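Local coordinates for glycosylation Associate Protein 3 (Streptococcus agalactiae serotype V, PDB 6OYC) that probably works with Gap1 and Gap2 in a complex for the glycosylation and accessory Sec secretion of adhesins, with a lectin-like part that may bind sugar, at residues C[151-156]-C[203-208]; C[160-165]-C[187-192]; C[166-171]-C[224-229]; C[211-216]-C[242-247]. All coordinates share one frame; numbering follows the deposited sequence.

Contact 1 (C[151-156]-C[203-208])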
# COMPACT_ATOMS: atom_id res chain seq x y z
N LEU C 151 -0.78 9.81 -11.51
CA LEU C 151 0.67 9.64 -11.53
C LEU C 151 1.00 8.27 -12.11
O LEU C 151 0.52 7.26 -11.60
CB LEU C 151 1.24 9.77 -10.12
CG LEU C 151 2.69 10.23 -9.97
CD1 LEU C 151 2.96 11.41 -10.88
CD2 LEU C 151 2.97 10.61 -8.53
N SER C 152 1.85 8.24 -13.15
CA SER C 152 2.11 7.00 -13.88
C SER C 152 3.60 6.69 -14.04
O SER C 152 4.43 7.31 -13.39
CB SER C 152 1.46 7.07 -15.26
OG SER C 152 1.59 5.83 -15.94
N THR C 153 3.93 5.71 -14.90
CA THR C 153 5.32 5.33 -15.15
C THR C 153 6.03 6.27 -16.11
O THR C 153 7.26 6.24 -16.19
CB THR C 153 5.39 3.90 -15.70
OG1 THR C 153 4.52 3.78 -16.83
CG2 THR C 153 4.98 2.89 -14.66
N GLU C 154 5.28 7.08 -16.86
CA GLU C 154 5.88 7.94 -17.87
C GLU C 154 6.68 9.06 -17.23
O GLU C 154 6.25 9.67 -16.25
CB GLU C 154 4.80 8.54 -18.77
CG GLU C 154 4.02 7.51 -19.62
CD GLU C 154 2.55 7.88 -19.80
OE1 GLU C 154 1.77 7.72 -18.83
OE2 GLU C 154 2.18 8.34 -20.92
N PHE C 155 7.84 9.34 -17.81
CA PHE C 155 8.66 10.49 -17.47
C PHE C 155 9.25 11.05 -18.76
O PHE C 155 9.38 10.33 -19.76
CB PHE C 155 9.78 10.13 -16.49
CG PHE C 155 10.72 9.07 -17.02
CD1 PHE C 155 10.46 7.72 -16.82
CD2 PHE C 155 11.86 9.42 -17.73
CE1 PHE C 155 11.32 6.75 -17.30
CE2 PHE C 155 12.73 8.45 -18.22
CZ PHE C 155 12.45 7.11 -18.00
N THR C 156 9.64 12.32 -18.72
CA THR C 156 10.18 12.98 -19.91
C THR C 156 11.61 13.45 -19.71
O THR C 156 11.99 13.91 -18.62
CB THR C 156 9.28 14.14 -20.34
OG1 THR C 156 9.49 14.39 -21.73
CG2 THR C 156 9.59 15.40 -19.53
N LEU C 203 6.28 -0.97 -7.17
CA LEU C 203 6.98 -0.04 -8.04
C LEU C 203 7.98 -0.75 -8.95
O LEU C 203 8.76 -0.08 -9.64
CB LEU C 203 7.66 1.04 -7.20
CG LEU C 203 6.60 1.89 -6.51
CD1 LEU C 203 7.21 2.89 -5.54
CD2 LEU C 203 5.74 2.60 -7.55
N ILE C 204 7.98 -2.08 -8.97
CA ILE C 204 8.73 -2.85 -9.94
C ILE C 204 7.77 -3.11 -11.09
O ILE C 204 6.92 -4.00 -11.02
CB ILE C 204 9.27 -4.14 -9.33
CG1 ILE C 204 10.22 -3.80 -8.19
CG2 ILE C 204 9.94 -5.02 -10.39
CD1 ILE C 204 10.78 -4.96 -7.46
N LEU C 205 7.86 -2.29 -12.14
CA LEU C 205 6.86 -2.28 -13.20
C LEU C 205 7.52 -2.48 -14.56
O LEU C 205 8.43 -1.71 -14.93
CB LEU C 205 6.08 -0.96 -13.19
CG LEU C 205 5.36 -0.73 -11.86
CD1 LEU C 205 4.76 0.66 -11.79
CD2 LEU C 205 4.29 -1.81 -11.63
N PRO C 206 7.09 -3.48 -15.33
CA PRO C 206 7.65 -3.69 -16.67
C PRO C 206 7.62 -2.44 -17.54
O PRO C 206 8.53 -2.24 -18.36
CB PRO C 206 6.78 -4.80 -17.25
CG PRO C 206 6.24 -5.53 -16.04
CD PRO C 206 6.04 -4.46 -15.00
N GLU C 207 6.61 -1.58 -17.36
CA GLU C 207 6.53 -0.36 -18.16
C GLU C 207 7.55 0.68 -17.71
O GLU C 207 7.95 1.53 -18.51
CB GLU C 207 5.12 0.22 -18.12
CG GLU C 207 4.16 -0.48 -19.08
CD GLU C 207 4.87 -0.99 -20.36
OE1 GLU C 207 5.12 -0.17 -21.28
OE2 GLU C 207 5.17 -2.22 -20.45
N LEU C 208 7.99 0.63 -16.46
CA LEU C 208 9.02 1.56 -16.00
C LEU C 208 10.42 1.04 -16.32
O LEU C 208 11.31 1.81 -16.69
CB LEU C 208 8.87 1.80 -14.50
CG LEU C 208 9.80 2.82 -13.85
CD1 LEU C 208 9.69 4.18 -14.52
CD2 LEU C 208 9.53 2.89 -12.34

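Contact 2 (C[160-165]-C[187-192])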
# COMPACT_ATOMS: atom_id res chain seq x y z
N HIS C 160 19.93 17.85 -24.13
CA HIS C 160 20.97 18.55 -23.38
C HIS C 160 20.80 18.41 -21.86
O HIS C 160 21.41 19.16 -21.10
CB HIS C 160 21.05 20.04 -23.75
CG HIS C 160 20.97 20.31 -25.23
ND1 HIS C 160 21.58 19.51 -26.17
CD2 HIS C 160 20.35 21.30 -25.92
CE1 HIS C 160 21.34 19.99 -27.38
NE2 HIS C 160 20.59 21.08 -27.25
N GLN C 161 19.97 17.47 -21.42
CA GLN C 161 19.82 17.17 -20.00
C GLN C 161 20.92 16.21 -19.57
O GLN C 161 21.12 15.16 -20.19
CB GLN C 161 18.45 16.57 -19.71
CG GLN C 161 17.88 16.94 -18.36
CD GLN C 161 16.48 16.37 -18.12
OE1 GLN C 161 15.60 16.48 -18.98
NE2 GLN C 161 16.28 15.77 -16.96
N ASP C 162 21.63 16.56 -18.50
CA ASP C 162 22.72 15.73 -18.00
C ASP C 162 22.28 14.75 -16.92
O ASP C 162 22.81 13.64 -16.84
CB ASP C 162 23.86 16.61 -17.46
CG ASP C 162 23.42 17.48 -16.28
OD1 ASP C 162 24.28 17.75 -15.41
OD2 ASP C 162 22.24 17.89 -16.22
N VAL C 163 21.32 15.13 -16.08
CA VAL C 163 20.86 14.30 -14.98
C VAL C 163 19.36 14.10 -15.11
O VAL C 163 18.62 15.04 -15.42
CB VAL C 163 21.22 14.93 -13.61
CG1 VAL C 163 20.91 13.97 -12.47
CG2 VAL C 163 22.68 15.34 -13.57
N LEU C 164 18.92 12.86 -14.90
CA LEU C 164 17.52 12.57 -14.64
C LEU C 164 17.39 12.05 -13.22
O LEU C 164 18.02 11.04 -12.85
CB LEU C 164 16.96 11.55 -15.64
CG LEU C 164 15.53 11.18 -15.30
CD1 LEU C 164 14.61 12.39 -15.42
CD2 LEU C 164 15.06 10.03 -16.18
N ASN C 165 16.61 12.75 -12.41
CA ASN C 165 16.33 12.34 -11.03
C ASN C 165 14.90 11.81 -10.99
O ASN C 165 13.94 12.56 -11.14
CB ASN C 165 16.55 13.50 -10.07
CG ASN C 165 18.00 13.93 -10.00
OD1 ASN C 165 18.90 13.09 -9.86
ND2 ASN C 165 18.24 15.23 -10.13
N GLN C 187 15.11 19.87 -2.96
CA GLN C 187 16.40 20.51 -3.14
C GLN C 187 16.97 20.17 -4.51
O GLN C 187 18.17 20.39 -4.74
CB GLN C 187 17.40 20.08 -2.03
CG GLN C 187 17.10 20.67 -0.64
CD GLN C 187 18.16 20.31 0.40
OE1 GLN C 187 17.85 19.72 1.44
NE2 GLN C 187 19.41 20.66 0.12
N GLN C 188 16.16 19.62 -5.42
CA GLN C 188 16.61 19.24 -6.75
C GLN C 188 15.46 19.32 -7.75
O GLN C 188 14.30 19.54 -7.39
CB GLN C 188 17.18 17.82 -6.78
CG GLN C 188 18.46 17.60 -6.03
CD GLN C 188 18.47 16.25 -5.38
OE1 GLN C 188 17.95 16.08 -4.27
NE2 GLN C 188 19.05 15.26 -6.07
N LYS C 189 15.83 19.16 -9.02
CA LYS C 189 14.92 18.80 -10.10
C LYS C 189 14.60 17.31 -10.02
O LYS C 189 15.45 16.50 -9.64
CB LYS C 189 15.59 19.12 -11.44
CG LYS C 189 16.72 18.14 -11.78
CD LYS C 189 17.62 18.62 -12.90
CE LYS C 189 18.52 17.48 -13.35
NZ LYS C 189 18.31 17.18 -14.79
N VAL C 190 13.37 16.93 -10.37
CA VAL C 190 12.96 15.54 -10.26
C VAL C 190 11.75 15.26 -11.16
O VAL C 190 10.97 16.16 -11.47
CB VAL C 190 12.64 15.17 -8.79
CG1 VAL C 190 11.22 15.54 -8.42
CG2 VAL C 190 12.92 13.71 -8.54
N GLU C 191 11.61 14.00 -11.56
CA GLU C 191 10.42 13.48 -12.23
C GLU C 191 9.76 12.45 -11.31
O GLU C 191 10.40 11.47 -10.90
CB GLU C 191 10.78 12.83 -13.57
CG GLU C 191 11.20 13.80 -14.66
CD GLU C 191 10.02 14.52 -15.28
OE1 GLU C 191 9.15 13.82 -15.86
OE2 GLU C 191 9.95 15.77 -15.15
N LEU C 192 8.48 12.66 -11.00
CA LEU C 192 7.73 11.75 -10.15
C LEU C 192 7.08 10.64 -10.97
O LEU C 192 6.43 10.91 -11.98
CB LEU C 192 6.66 12.49 -9.36
CG LEU C 192 7.10 13.79 -8.70
CD1 LEU C 192 5.93 14.40 -7.94
CD2 LEU C 192 8.25 13.52 -7.78

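Contact 3 (C[166-171]-C[224-229])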
# COMPACT_ATOMS: atom_id res chain seq x y z
N LEU C 166 14.78 10.50 -10.84
CA LEU C 166 13.50 9.80 -10.84
C LEU C 166 13.10 9.56 -9.39
O LEU C 166 13.77 8.81 -8.67
CB LEU C 166 13.62 8.49 -11.60
CG LEU C 166 12.57 8.20 -12.66
CD1 LEU C 166 12.46 9.39 -13.61
CD2 LEU C 166 12.95 6.93 -13.40
N LEU C 167 12.02 10.19 -8.95
CA LEU C 167 11.50 10.00 -7.60
C LEU C 167 10.37 8.97 -7.64
O LEU C 167 9.29 9.24 -8.17
CB LEU C 167 11.01 11.30 -6.98
CG LEU C 167 10.51 11.05 -5.56
CD1 LEU C 167 11.66 10.54 -4.71
CD2 LEU C 167 9.91 12.30 -4.94
N LEU C 168 10.63 7.81 -7.05
CA LEU C 168 9.63 6.74 -6.97
C LEU C 168 8.66 7.09 -5.85
O LEU C 168 9.04 7.12 -4.68
CB LEU C 168 10.32 5.40 -6.73
CG LEU C 168 10.67 4.48 -7.91
CD1 LEU C 168 11.23 5.25 -9.09
CD2 LEU C 168 11.64 3.37 -7.49
N VAL C 169 7.41 7.37 -6.20
CA VAL C 169 6.41 7.83 -5.25
C VAL C 169 5.54 6.63 -4.86
O VAL C 169 4.99 5.94 -5.73
CB VAL C 169 5.56 8.96 -5.86
CG1 VAL C 169 4.45 9.37 -4.90
CG2 VAL C 169 6.43 10.17 -6.22
N GLU C 170 5.45 6.37 -3.55
CA GLU C 170 4.60 5.28 -3.06
C GLU C 170 3.19 5.47 -3.59
O GLU C 170 2.68 6.60 -3.64
CB GLU C 170 4.60 5.23 -1.53
CG GLU C 170 5.96 5.04 -0.85
CD GLU C 170 6.64 3.71 -1.20
OE1 GLU C 170 7.88 3.68 -1.26
OE2 GLU C 170 5.93 2.69 -1.43
N LYS C 171 2.57 4.36 -4.00
CA LYS C 171 1.27 4.42 -4.66
C LYS C 171 0.25 5.16 -3.81
O LYS C 171 -0.48 6.02 -4.29
CB LYS C 171 0.78 3.01 -4.99
CG LYS C 171 -0.55 2.96 -5.75
CD LYS C 171 -1.63 2.33 -4.88
CE LYS C 171 -2.99 2.33 -5.56
NZ LYS C 171 -4.09 2.05 -4.59
N ILE C 224 21.06 8.77 -14.69
CA ILE C 224 19.77 8.54 -14.05
C ILE C 224 20.02 8.14 -12.60
O ILE C 224 20.75 7.19 -12.32
CB ILE C 224 18.97 7.46 -14.79
CG1 ILE C 224 18.73 7.88 -16.24
CG2 ILE C 224 17.62 7.21 -14.08
CD1 ILE C 224 17.86 6.91 -17.02
N ASN C 225 19.42 8.89 -11.69
CA ASN C 225 19.34 8.53 -10.29
C ASN C 225 17.90 8.16 -9.96
O ASN C 225 16.96 8.88 -10.34
CB ASN C 225 19.81 9.67 -9.39
CG ASN C 225 21.22 10.11 -9.71
OD1 ASN C 225 22.17 9.36 -9.50
ND2 ASN C 225 21.36 11.34 -10.18
N VAL C 226 17.72 7.02 -9.30
CA VAL C 226 16.40 6.58 -8.86
C VAL C 226 16.37 6.72 -7.34
O VAL C 226 17.12 6.05 -6.63
CB VAL C 226 16.11 5.14 -9.31
CG1 VAL C 226 14.75 4.70 -8.81
CG2 VAL C 226 16.16 5.07 -10.85
N ILE C 227 15.54 7.66 -6.86
CA ILE C 227 15.40 8.01 -5.45
C ILE C 227 14.10 7.44 -4.90
O ILE C 227 13.04 7.56 -5.54
CB ILE C 227 15.42 9.54 -5.26
CG1 ILE C 227 16.69 10.15 -5.86
CG2 ILE C 227 15.28 9.91 -3.78
CD1 ILE C 227 16.39 11.29 -6.80
N ALA C 228 14.16 6.87 -3.70
CA ALA C 228 12.97 6.40 -3.00
C ALA C 228 13.07 6.70 -1.51
O ALA C 228 14.16 6.96 -0.98
CB ALA C 228 12.76 4.91 -3.21
N TYR C 229 11.92 6.66 -0.84
CA TYR C 229 11.79 6.99 0.58
C TYR C 229 10.93 6.01 1.39
O TYR C 229 10.88 6.14 2.62
CB TYR C 229 11.19 8.39 0.75
CG TYR C 229 9.82 8.48 0.16
CD1 TYR C 229 9.64 8.79 -1.19
CD2 TYR C 229 8.69 8.23 0.94
CE1 TYR C 229 8.38 8.87 -1.73
CE2 TYR C 229 7.43 8.30 0.40
CZ TYR C 229 7.27 8.62 -0.94
OH TYR C 229 6.01 8.68 -1.49
O HOH W 1 9.56 5.42 -2.27

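Contact 4 (C[211-216]-C[242-247])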
# COMPACT_ATOMS: atom_id res chain seq x y z
N GLY C 211 10.70 1.88 -19.78
CA GLY C 211 10.94 3.31 -19.94
C GLY C 211 12.38 3.70 -19.63
O GLY C 211 12.96 4.55 -20.32
N LEU C 212 12.96 3.10 -18.60
CA LEU C 212 14.36 3.35 -18.26
C LEU C 212 15.29 2.82 -19.35
O LEU C 212 16.32 3.44 -19.65
CB LEU C 212 14.71 2.68 -16.93
CG LEU C 212 14.18 3.32 -15.65
CD1 LEU C 212 14.16 2.28 -14.52
CD2 LEU C 212 15.01 4.56 -15.30
N GLU C 213 14.98 1.64 -19.89
CA GLU C 213 15.80 1.07 -20.95
C GLU C 213 15.83 1.98 -22.17
O GLU C 213 16.91 2.26 -22.72
CB GLU C 213 15.26 -0.31 -21.33
CG GLU C 213 16.27 -1.42 -21.34
CD GLU C 213 15.69 -2.67 -21.97
OE1 GLU C 213 14.61 -3.13 -21.51
OE2 GLU C 213 16.30 -3.19 -22.93
N ASP C 214 14.65 2.45 -22.60
CA ASP C 214 14.57 3.39 -23.72
C ASP C 214 15.37 4.66 -23.42
O ASP C 214 16.14 5.13 -24.27
CB ASP C 214 13.12 3.75 -24.00
CG ASP C 214 12.29 2.59 -24.48
OD1 ASP C 214 12.86 1.51 -24.76
OD2 ASP C 214 11.06 2.74 -24.55
N ALA C 215 15.17 5.24 -22.24
CA ALA C 215 15.91 6.44 -21.87
C ALA C 215 17.41 6.22 -22.01
O ALA C 215 18.13 7.09 -22.53
CB ALA C 215 15.55 6.86 -20.45
N LEU C 216 17.91 5.06 -21.58
CA LEU C 216 19.35 4.83 -21.54
C LEU C 216 19.93 4.58 -22.93
O LEU C 216 21.11 4.87 -23.16
CB LEU C 216 19.67 3.66 -20.61
CG LEU C 216 19.41 4.03 -19.15
CD1 LEU C 216 19.24 2.80 -18.25
CD2 LEU C 216 20.52 4.94 -18.63
N LYS C 242 20.04 -3.20 -9.91
CA LYS C 242 20.69 -4.43 -10.30
C LYS C 242 20.55 -4.68 -11.80
O LYS C 242 21.46 -5.22 -12.44
CB LYS C 242 20.13 -5.59 -9.48
CG LYS C 242 20.29 -6.96 -10.10
CD LYS C 242 21.57 -7.64 -9.66
CE LYS C 242 21.64 -9.08 -10.23
NZ LYS C 242 22.85 -9.85 -9.78
N LYS C 243 19.43 -4.26 -12.39
CA LYS C 243 19.24 -4.41 -13.82
C LYS C 243 20.02 -3.38 -14.64
O LYS C 243 20.32 -3.66 -15.80
CB LYS C 243 17.75 -4.31 -14.17
CG LYS C 243 16.95 -5.54 -13.80
CD LYS C 243 17.41 -6.76 -14.60
CE LYS C 243 16.30 -7.32 -15.47
NZ LYS C 243 16.79 -7.78 -16.81
N PHE C 244 20.35 -2.21 -14.07
CA PHE C 244 20.99 -1.11 -14.80
C PHE C 244 22.17 -0.55 -14.03
O PHE C 244 22.04 0.46 -13.33
CB PHE C 244 20.00 0.01 -15.10
CG PHE C 244 18.75 -0.43 -15.83
CD1 PHE C 244 18.80 -0.80 -17.16
CD2 PHE C 244 17.52 -0.44 -15.18
CE1 PHE C 244 17.65 -1.20 -17.84
CE2 PHE C 244 16.36 -0.84 -15.85
CZ PHE C 244 16.43 -1.22 -17.18
N PRO C 245 23.35 -1.16 -14.17
CA PRO C 245 24.55 -0.62 -13.50
C PRO C 245 24.84 0.85 -13.80
O PRO C 245 25.59 1.47 -13.05
CB PRO C 245 25.68 -1.51 -14.04
CG PRO C 245 25.01 -2.78 -14.40
CD PRO C 245 23.62 -2.43 -14.87
N ARG C 246 24.27 1.42 -14.86
CA ARG C 246 24.53 2.82 -15.18
C ARG C 246 23.80 3.78 -14.25
O ARG C 246 24.23 4.92 -14.10
CB ARG C 246 24.13 3.11 -16.62
CG ARG C 246 24.96 2.41 -17.68
CD ARG C 246 25.68 3.42 -18.58
NE ARG C 246 24.91 4.65 -18.79
CZ ARG C 246 24.02 4.82 -19.77
NH1 ARG C 246 23.81 3.83 -20.63
NH2 ARG C 246 23.36 5.98 -19.90
N ILE C 247 22.71 3.35 -13.61
CA ILE C 247 21.97 4.25 -12.74
C ILE C 247 22.47 4.12 -11.31
O ILE C 247 23.11 3.13 -10.92
CB ILE C 247 20.45 4.01 -12.84
CG1 ILE C 247 20.07 2.70 -12.17
CG2 ILE C 247 19.99 3.97 -14.29
CD1 ILE C 247 18.80 2.80 -11.40

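Contact 1 (C[151-156]-C[203-208])
Thr153 reaches across to Leu205, Glu207 and Leu208, and most of the touching surface of segment 151-156 is its own. The methyl CG2 of Thr153 lies 3.6 Å from CD1 of Leu205. The same methyl is 4.0 Å from CB of Leu208, so it sits against two leucines at the start of helix 206-218. Its hydroxyl takes the other direction: with chi1 at 52° OG1 stands between the backbone N and the carbonyl carbon, and its neighbour across the contact is CB of Glu207, 3.8 Å from OG1. The Glu207 chain bends at chi2 and takes its carboxylate off elsewhere. Leu208 sends CG anti to its own N (chi1 -176°), which brings CD1 back toward the loop, 3.6 Å from the carbonyl O of Thr153. That methyl also comes to 4.1 Å from CE1 of Phe155, the two side chains crossing at about a right angle.

Behind this first shell, Leu205 holds the N-cap position of the helix, and its carbonyl O takes the N-H of Leu208 at 2.8 Å. Tyr240 OH, from helix 231-243, is hydrogen-bonded to Leu205 N and Leu203 O. On the loop side, Ser152 is bonded through its backbone to Ser194, and Phe155 rests on Leu164 and Leu166 of strand 163-168.

No hydrogen bond runs between the two segments. The loop is thus held on the first helical turn by van der Waals fit, partly apolar and partly of oxygens against methyl or methylene carbons; the firm hydrogen bonds run within segment 203-208 or to outside residues such as Tyr240 and Ser194.

Contact 2 (C[160-165]-C[187-192])
Gln161 has the end of Lys189 modelled nearby, its place unsure, at the edge of a beta-alpha-beta unit in which strand 163-168 is joined through helix 171-174 to strand 191-193, the outermost strand on that side of the parallel sheet. The Gln161 chain runs extended beyond CG, and its OE1 is bound by the backbone N of Glu158. The lysine ammonium is placed too close to the carbonyl of Val163 for its position to be trusted; the aliphatic part of Lys189 passes by Val163, with CE 3.7 Å from CB of Val163.

Leu164 starts out away from segment 187-192, yet its CD1 comes to 3.8 Å from CG of Glu191, the two side chains crossing at about a right angle. Glu191 bends at chi2, and its OE1 is bonded to Thr156 N.

Asn165 is the residue that joins the segments by hydrogen bonds. Its ND2 donates to the carbonyl O of Lys189 at 3.1 Å with an angle of 148° at the hydrogen, the donor standing 28° from the carbonyl plane, while OD1 is used by ND2 of Asn225. The side-chain amide thus links Lys189, just ahead of strand 191-193, to Asn225 of strand 223-227. Parallel pairing begins here: Glu191 N donates to Asn165 O at 2.8 Å and 167°, and CG2 of Val190 crowds that same Asn165 O at 3.0 Å.

Contact 3 (C[166-171]-C[224-229])
Leu166 pairs with Val226 and Leu167 with Ile227 in parallel register, the strand axes 4.7 Å apart and turned 20° against each other. Leu166 N donates to Asn225 O, Ile227 N to Leu166 O, and Leu168 N to Ile227 O.

On the face that carries Leu166 and Val226, CD1 and CD2 of Leu168 fork round CG1 of Val226, each 3.6 Å away, and Ala236 of helix 231-243 packs on this leucine. On the other face, Leu167 has CG anti to its backbone N (chi1 -179°), which lays CD1 3.8 Å from CG2 of Ile227 and at the edge of the Tyr229 ring.

Further along, Tyr229 reaches back to segment 166-171. Its OH accepts the backbone N-H of Glu170 at 3.1 Å, and is bonded as well to Asp173 OD2. A water over one ring face, toward the rim, donates to Leu168 O and to Glu170 OE1 (2.6 Å) and accepts from Tyr229 N. Glu170 OE1 is also bound by Gly233 N.

Beyond Leu168 N the link thus passes through water and phenol, which keep polar groups of Leu168, Glu170 and Tyr229 bonded, while Glu170, N-cap of helix 171-174, is tied to helix 231-243.

Contact 4 (C[211-216]-C[242-247])
Glu213 CG meets the Phe244 ring at its edge, near the ring plane and 3.8 Å from CE1, while CB of Lys243 lies over one face of that ring, offset toward the rim. Helix 206-218 packs here on the turn that follows helix 231-243, in a parallel alpha/beta domain. The second flat group, the guanidinium of Arg246, has CD2 of Leu216 over one face, 3.3 Å from NH2, and the carbonyl O of Leu216 in its plane at the edge, too far away to be a hydrogen bond. Leu216 and Arg246 slide past each other in opposite directions, the arginine chain bending at chi2 and chi3.

Both helices lie on the same side of the sheet, and segment 242-247 is the exit of the second, in the beta-alpha-beta unit that runs from strand 223-227 to strand 248-251. Phe244 leaves helical geometry and opens a type I turn closed by Ile247 N on Phe244 O at 3.0 Å. Its CG stands anti to the carbonyl carbon, beside the backbone N (chi1 -55°), which turns the ring toward helix 206-218.

There Leu212 and Leu216, one helical turn apart, receive it obliquely: CB of Leu212 is 4.0 Å from CE2 of Phe244. Strand 223-227 underlies the contact, with Ile224 touching Leu212, Leu216 and Ile247. Arg246 NH2 also makes a weak bond to Ile222 O, and Arg246 O is held by Lys223 NZ. A single methyl joins the pieces: CD1 of Leu216 sits 3.8 Å from CD1 of Phe244 and 4.2 Å from CG2 of Ile247.

How the contacts relate
From the N terminus, segment 151-156 opens contact 1, which closes only at 203-208. Nested inside that loop, contact 2 runs from 160-165 to 187-192 and sets the edge strand against strand 163-168. Contact 3 starts at 166-171 before contact 2 has closed and ends at 224-229, so it crosses both earlier contacts and adds the strand on the other side. Contact 4 opens at 211-216, after contacts 1 and 2 are closed, crosses contact 3 and ends at 242-247. Contacts 2 and 3 thus join three neighbouring strands of the parallel sheet, while contacts 1 and 4 share helix 206-218 on the face that carries Leu166; Phe155, Leu166 and Leu212 pack where the layers meet.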